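Local coordinates for plasmin and fibronectin-binding protein A (Streptococcus pneumoniae, PDB 4MR0) that acts as a fibronectin-dependent adhesin and invasin on the pneumococcal surface, binding human fibronectin, plasmin, plasminogen and serum albumin, at residues A[328-333]-A[365-370]; A[117-122]-A[152-157]. One frame throughout, in Å; residues are numbered along the deposited sequence.

Contact 1: residues A[328-333]-A[365-370]; sequences NVTIQN and KILNNH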
loop_
_atom_site.group_PDB
_atom_site.type_symbol
_atom_site.label_atom_id
_atom_site.label_comp_id
_atom_site.label_asym_id
_atom_site.label_seq_id
_atom_site.Cartn_x
_atom_site.Cartn_y
_atom_site.Cartn_z
ATOM N N ASN A 328 6.141 -7.400 11.170
ATOM C CA ASN A 328 5.006 -7.145 12.046
ATOM C C ASN A 328 4.439 -5.746 11.790
ATOM O O ASN A 328 4.361 -4.917 12.697
ATOM C CB ASN A 328 5.408 -7.274 13.524
ATOM C CG ASN A 328 6.074 -8.610 13.843
ATOM O OD1 ASN A 328 5.902 -9.595 13.120
ATOM N ND2 ASN A 328 6.828 -8.648 14.942
ATOM N N VAL A 329 4.056 -5.482 10.544
ATOM C CA VAL A 329 3.480 -4.196 10.180
ATOM C C VAL A 329 1.996 -4.429 9.941
ATOM O O VAL A 329 1.615 -5.342 9.211
ATOM C CB VAL A 329 4.115 -3.630 8.892
ATOM C CG1 VAL A 329 3.539 -2.246 8.595
ATOM C CG2 VAL A 329 5.629 -3.556 9.047
ATOM N N THR A 330 1.158 -3.607 10.565
ATOM C CA THR A 330 -0.286 -3.743 10.421
ATOM C C THR A 330 -0.923 -2.398 10.082
ATOM O O THR A 330 -0.717 -1.403 10.785
ATOM C CB THR A 330 -0.963 -4.256 11.732
ATOM O OG1 THR A 330 -0.423 -5.528 12.104
ATOM C CG2 THR A 330 -2.480 -4.412 11.528
ATOM N N ILE A 331 -1.677 -2.381 8.990
ATOM C CA ILE A 331 -2.404 -1.195 8.557
ATOM C C ILE A 331 -3.844 -1.652 8.756
ATOM O O ILE A 331 -4.238 -2.670 8.202
ATOM C CB ILE A 331 -2.181 -0.889 7.053
ATOM C CG1 ILE A 331 -0.686 -0.935 6.720
ATOM C CG2 ILE A 331 -2.739 0.497 6.719
ATOM C CD1 ILE A 331 0.156 0.090 7.470
ATOM N N GLN A 332 -4.632 -0.918 9.535
ATOM C CA GLN A 332 -6.004 -1.355 9.781
ATOM C C GLN A 332 -6.998 -0.242 10.050
ATOM O O GLN A 332 -6.623 0.845 10.468
ATOM C CB GLN A 332 -6.028 -2.308 10.975
ATOM C CG GLN A 332 -5.482 -1.675 12.251
ATOM C CD GLN A 332 -5.643 -2.566 13.464
ATOM O OE1 GLN A 332 -5.475 -3.784 13.383
ATOM N NE2 GLN A 332 -5.964 -1.960 14.604
ATOM N N ASN A 333 -8.270 -0.547 9.808
ATOM C CA ASN A 333 -9.376 0.377 10.054
ATOM C C ASN A 333 -9.177 1.773 9.491
ATOM O O ASN A 333 -9.668 2.756 10.055
ATOM C CB ASN A 333 -9.631 0.473 11.562
ATOM C CG ASN A 333 -9.652 -0.889 12.236
ATOM O OD1 ASN A 333 -10.249 -1.835 11.723
ATOM N ND2 ASN A 333 -9.000 -0.993 13.393
ATOM N N LYS A 365 0.020 -7.298 7.913
ATOM C CA LYS A 365 -1.423 -7.455 8.006
ATOM C C LYS A 365 -2.131 -6.194 7.550
ATOM O O LYS A 365 -1.843 -5.104 8.031
ATOM C CB LYS A 365 -1.822 -7.779 9.445
ATOM C CG LYS A 365 -1.233 -9.074 9.959
ATOM C CD LYS A 365 -1.604 -9.315 11.424
ATOM C CE LYS A 365 -1.095 -10.672 11.886
ATOM N NZ LYS A 365 -1.205 -10.825 13.360
ATOM N N ILE A 366 -3.060 -6.354 6.619
ATOM C CA ILE A 366 -3.821 -5.232 6.079
ATOM C C ILE A 366 -5.252 -5.610 6.394
ATOM O O ILE A 366 -5.845 -6.443 5.710
ATOM C CB ILE A 366 -3.575 -5.115 4.564
ATOM C CG1 ILE A 366 -2.090 -4.790 4.337
ATOM C CG2 ILE A 366 -4.482 -4.059 3.960
ATOM C CD1 ILE A 366 -1.647 -4.818 2.893
ATOM N N LEU A 367 -5.788 -4.980 7.437
ATOM C CA LEU A 367 -7.106 -5.316 7.950
ATOM C C LEU A 367 -8.203 -4.262 8.013
ATOM O O LEU A 367 -7.984 -3.126 8.418
ATOM C CB LEU A 367 -6.932 -5.870 9.359
ATOM C CG LEU A 367 -5.736 -6.803 9.588
ATOM C CD1 LEU A 367 -5.557 -7.025 11.086
ATOM C CD2 LEU A 367 -5.959 -8.134 8.868
ATOM N N ASN A 368 -9.397 -4.682 7.628
ATOM C CA ASN A 368 -10.569 -3.834 7.712
ATOM C C ASN A 368 -10.391 -2.386 7.244
ATOM O O ASN A 368 -10.834 -1.461 7.931
ATOM C CB ASN A 368 -11.047 -3.851 9.166
ATOM C CG ASN A 368 -11.255 -5.261 9.691
ATOM O OD1 ASN A 368 -11.076 -5.532 10.885
ATOM N ND2 ASN A 368 -11.646 -6.169 8.803
ATOM N N ASN A 369 -9.739 -2.185 6.098
ATOM C CA ASN A 369 -9.555 -0.836 5.556
ATOM C C ASN A 369 -10.553 -0.615 4.427
ATOM O O ASN A 369 -11.110 -1.575 3.887
ATOM C CB ASN A 369 -8.148 -0.651 4.972
ATOM C CG ASN A 369 -7.056 -0.892 5.986
ATOM O OD1 ASN A 369 -6.390 -1.939 5.977
ATOM N ND2 ASN A 369 -6.868 0.069 6.878
ATOM N N HIS A 370 -10.771 0.648 4.067
ATOM C CA HIS A 370 -11.668 0.985 2.964
ATOM C C HIS A 370 -10.832 1.673 1.879
ATOM O O HIS A 370 -10.365 2.796 2.062
ATOM C CB HIS A 370 -12.782 1.930 3.432
ATOM C CG HIS A 370 -13.775 2.272 2.362
ATOM N ND1 HIS A 370 -14.866 3.082 2.591
ATOM C CD2 HIS A 370 -13.844 1.908 1.058
ATOM C CE1 HIS A 370 -15.566 3.202 1.475
ATOM N NE2 HIS A 370 -14.967 2.500 0.530
HETATM O O HOH W 1 -9.166 -4.641 12.376
#
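Thr-330 meets Lys-365 and Leu-367 across two neighbouring parallel strands, successive rungs of the right-handed parallel beta-helix that this part of the adhesin forms. Segment 328-333 belongs to the second PbH1 repeat and 365-370 to the third; their strand axes run 4.7 Å apart at an angle of 10°. Thr-330 with Lys-365, Ile-331 with Ile-366 and Gln-332 with Leu-367 are the parallel bridge partners. Four backbone bonds tie the strands: Lys-365 N to Val-329 O, Ile-331 N to Lys-365 O, Leu-367 N to Ile-331 O and Asn-333 N to Leu-367 O.

The partly exposed face carries Thr-330, Gln-332, Lys-365 and Leu-367. The methyl CG2 of Thr-330, set anti to its backbone N, packs 4.1 Å from Leu-367 CD1. The hydroxyl OG1 of Thr-330 lies 3.8 Å from Lys-365 CB, against the first carbons of a lysine whose extended chain carries NZ away from segment 328-333. In Gln-332, CG sits between backbone N and carbonyl carbon (chi1 59°), and from there the extended chain brings OE1 to 4.0 Å from Leu-367 CD1. The branched Ile-331 and Ile-366 project from the other face, where both touch Ile-349 in the buried interior.

Where both strands are interrupted, Asn-333 and Asn-368 take positive phi angles, a conformation asparagine tolerates better than most residues. Their side chains point the same way with amide planes only 19° apart. Asn-333 ND2 bonds to Asp-281 on the preceding rung, and Asn-368 ND2 to the carbonyl of Gly-391 on the following one. Between the two amide oxygens a single water donates to both, 3.1 Å from Asn-333 OD1 and 2.6 Å from Asn-368 OD1.

Contact 2: residues A[117-122]-A[152-157]; sequences SVKDYG and YFPEGT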
loop_
_atom_site.group_PDB
_atom_site.type_symbol
_atom_site.label_atom_id
_atom_site.label_comp_id
_atom_site.label_asym_id
_atom_site.label_seq_id
_atom_site.Cartn_x
_atom_site.Cartn_y
_atom_site.Cartn_z
ATOM N N SER A 117 3.286 21.009 26.049
ATOM C CA SER A 117 2.603 21.616 24.916
ATOM C C SER A 117 3.670 22.224 24.018
ATOM O O SER A 117 4.636 22.802 24.508
ATOM C CB SER A 117 1.648 22.715 25.382
ATOM O OG SER A 117 1.157 23.447 24.270
ATOM N N VAL A 118 3.515 22.083 22.706
ATOM C CA VAL A 118 4.495 22.659 21.796
ATOM C C VAL A 118 4.482 24.183 21.912
ATOM O O VAL A 118 5.416 24.853 21.475
ATOM C CB VAL A 118 4.215 22.265 20.335
ATOM C CG1 VAL A 118 4.507 20.777 20.130
ATOM C CG2 VAL A 118 2.768 22.576 19.983
ATOM N N LYS A 119 3.415 24.723 22.499
ATOM C CA LYS A 119 3.291 26.172 22.686
ATOM C C LYS A 119 4.280 26.620 23.758
ATOM O O LYS A 119 4.733 27.766 23.767
ATOM C CB LYS A 119 1.864 26.538 23.117
ATOM C CG LYS A 119 0.778 26.033 22.179
ATOM C CD LYS A 119 0.919 26.615 20.782
ATOM C CE LYS A 119 0.103 27.887 20.606
ATOM N NZ LYS A 119 -1.355 27.589 20.510
ATOM N N ASP A 120 4.608 25.699 24.660
ATOM C CA ASP A 120 5.549 25.971 25.739
ATOM C C ASP A 120 6.913 26.366 25.196
ATOM O O ASP A 120 7.714 26.988 25.900
ATOM C CB ASP A 120 5.716 24.732 26.620
ATOM C CG ASP A 120 4.487 24.433 27.453
ATOM O OD1 ASP A 120 3.389 24.917 27.099
ATOM O OD2 ASP A 120 4.621 23.702 28.458
ATOM N N TYR A 121 7.176 26.008 23.944
ATOM C CA TYR A 121 8.466 26.307 23.346
ATOM C C TYR A 121 8.438 27.333 22.226
ATOM O O TYR A 121 9.393 27.445 21.455
ATOM C CB TYR A 121 9.119 25.008 22.868
ATOM C CG TYR A 121 9.205 23.972 23.964
ATOM C CD1 TYR A 121 8.100 23.187 24.291
ATOM C CD2 TYR A 121 10.376 23.809 24.708
ATOM C CE1 TYR A 121 8.156 22.264 25.331
ATOM C CE2 TYR A 121 10.442 22.888 25.752
ATOM C CZ TYR A 121 9.328 22.121 26.056
ATOM O OH TYR A 121 9.377 21.213 27.086
ATOM N N GLY A 122 7.348 28.088 22.137
ATOM C CA GLY A 122 7.268 29.121 21.122
ATOM C C GLY A 122 6.433 28.837 19.891
ATOM O O GLY A 122 6.354 29.679 18.996
ATOM N N TYR A 152 1.999 17.556 23.438
ATOM C CA TYR A 152 0.646 17.865 22.986
ATOM C C TYR A 152 0.576 19.040 22.015
ATOM O O TYR A 152 1.361 19.984 22.107
ATOM C CB TYR A 152 -0.251 18.150 24.193
ATOM C CG TYR A 152 -1.692 18.432 23.830
ATOM C CD1 TYR A 152 -2.513 17.425 23.318
ATOM C CD2 TYR A 152 -2.232 19.711 23.983
ATOM C CE1 TYR A 152 -3.839 17.685 22.966
ATOM C CE2 TYR A 152 -3.557 19.983 23.632
ATOM C CZ TYR A 152 -4.351 18.967 23.125
ATOM O OH TYR A 152 -5.653 19.239 22.765
ATOM N N PHE A 153 -0.371 18.967 21.085
ATOM C CA PHE A 153 -0.581 20.010 20.091
ATOM C C PHE A 153 -1.997 20.574 20.203
ATOM O O PHE A 153 -2.968 19.894 19.864
ATOM C CB PHE A 153 -0.408 19.471 18.662
ATOM C CG PHE A 153 1.012 19.139 18.283
ATOM C CD1 PHE A 153 1.644 18.010 18.800
ATOM C CD2 PHE A 153 1.701 19.936 17.376
ATOM C CE1 PHE A 153 2.946 17.676 18.414
ATOM C CE2 PHE A 153 3.004 19.615 16.979
ATOM C CZ PHE A 153 3.625 18.485 17.498
ATOM N N PRO A 154 -2.132 21.816 20.697
ATOM C CA PRO A 154 -3.445 22.458 20.837
ATOM C C PRO A 154 -4.005 22.788 19.450
ATOM O O PRO A 154 -3.292 22.688 18.450
ATOM C CB PRO A 154 -3.129 23.731 21.628
ATOM C CG PRO A 154 -1.931 23.329 22.450
ATOM C CD PRO A 154 -1.102 22.564 21.442
ATOM N N GLU A 155 -5.272 23.184 19.392
ATOM C CA GLU A 155 -5.894 23.546 18.125
ATOM C C GLU A 155 -5.011 24.570 17.425
ATOM O O GLU A 155 -4.417 25.432 18.077
ATOM C CB GLU A 155 -7.272 24.168 18.362
ATOM C CG GLU A 155 -7.995 24.537 17.080
ATOM C CD GLU A 155 -9.281 25.307 17.328
ATOM O OE1 GLU A 155 -9.962 25.024 18.340
ATOM O OE2 GLU A 155 -9.617 26.185 16.500
ATOM N N GLY A 156 -4.924 24.479 16.101
ATOM C CA GLY A 156 -4.107 25.419 15.356
ATOM C C GLY A 156 -3.478 24.817 14.120
ATOM O O GLY A 156 -3.708 23.654 13.798
ATOM N N THR A 157 -2.690 25.620 13.414
ATOM C CA THR A 157 -2.006 25.150 12.216
ATOM C C THR A 157 -0.524 25.400 12.438
ATOM O O THR A 157 -0.090 26.538 12.586
ATOM C CB THR A 157 -2.488 25.895 10.964
ATOM O OG1 THR A 157 -3.903 25.728 10.838
ATOM C CG2 THR A 157 -1.820 25.337 9.720
HETATM O O HOH W 2 -2.752 27.839 18.079
#
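Val-118 CG1 stands over one face of the Phe-153 ring in a CH-pi contact, 3.7 Å from the centroid and 16° off the ring normal. The two side chains meet at about a right angle, and the valine methyl presents its C-H to the ring face, displaced toward the rim. CG1 lies anti to the carbonyl carbon of Val-118 (chi1 -70°), which puts this branch over the ring and turns the second methyl, CG2, to the carbonyl of Tyr-152, 3.6 Å from its O. The proline ring is slightly farther off, with Pro-154 CD 4.1 Å from Val-118 CG2.

Pro-154 offers its ring carbon CG to two partners: Ser-117 OG at 3.6 Å and, at 3.8 Å, Lys-119 CG. The lysine chain and the proline ring run past one another head to tail. Bent at chi2, chi3 and chi4, Lys-119 brings NZ to a water 2.8 Å away, which in turn donates to the carbonyl O of Glu-155.

One backbone bond, Val-118 N to Tyr-152 O at 3.1 Å, continues the short parallel pairing of strands 116-117 and 150-153. This is the N-terminal end of the pectate lyase-like beta-helix, where the chain leaves strand 116-117 and soon enters helix 132-143. From Val-118 itself the chain curls into a short 3-10 segment, 118-120. Ser-117 shapes that start: its OG accepts from Lys-119 N at 3.1 Å, an ST turn, while its carbonyl receives Asp-120 N.

Farther out, Phe-153 lies against Ile-135 of the helix and Leu-172 and Leu-174 of the neighbouring parallel strand 170-174, with Tyr-158 edge-to-face to it. Tyr-158 OH also bonds to Pro-154 O.

Both contacts belong to the same elongated beta-helix, with centres about 30 Å apart and nearest atoms about 21 Å apart, so neither touches the other. Contact 2 lies near the N-terminal end, its centre about 32 Å from the centre of the chain; the centre of contact 1 is about 10 Å from it. Contact 2 comes wholly earlier in the sequence. Contact 1 is a parallel strand pairing between rungs, whereas contact 2 has a single bridge, Ser-117 with Tyr-152, and is otherwise the packing of a 3-10 turn on Phe-153 and Pro-154. A calcium ion is bound about 4 Å from the side chain of Lys-365 in contact 1.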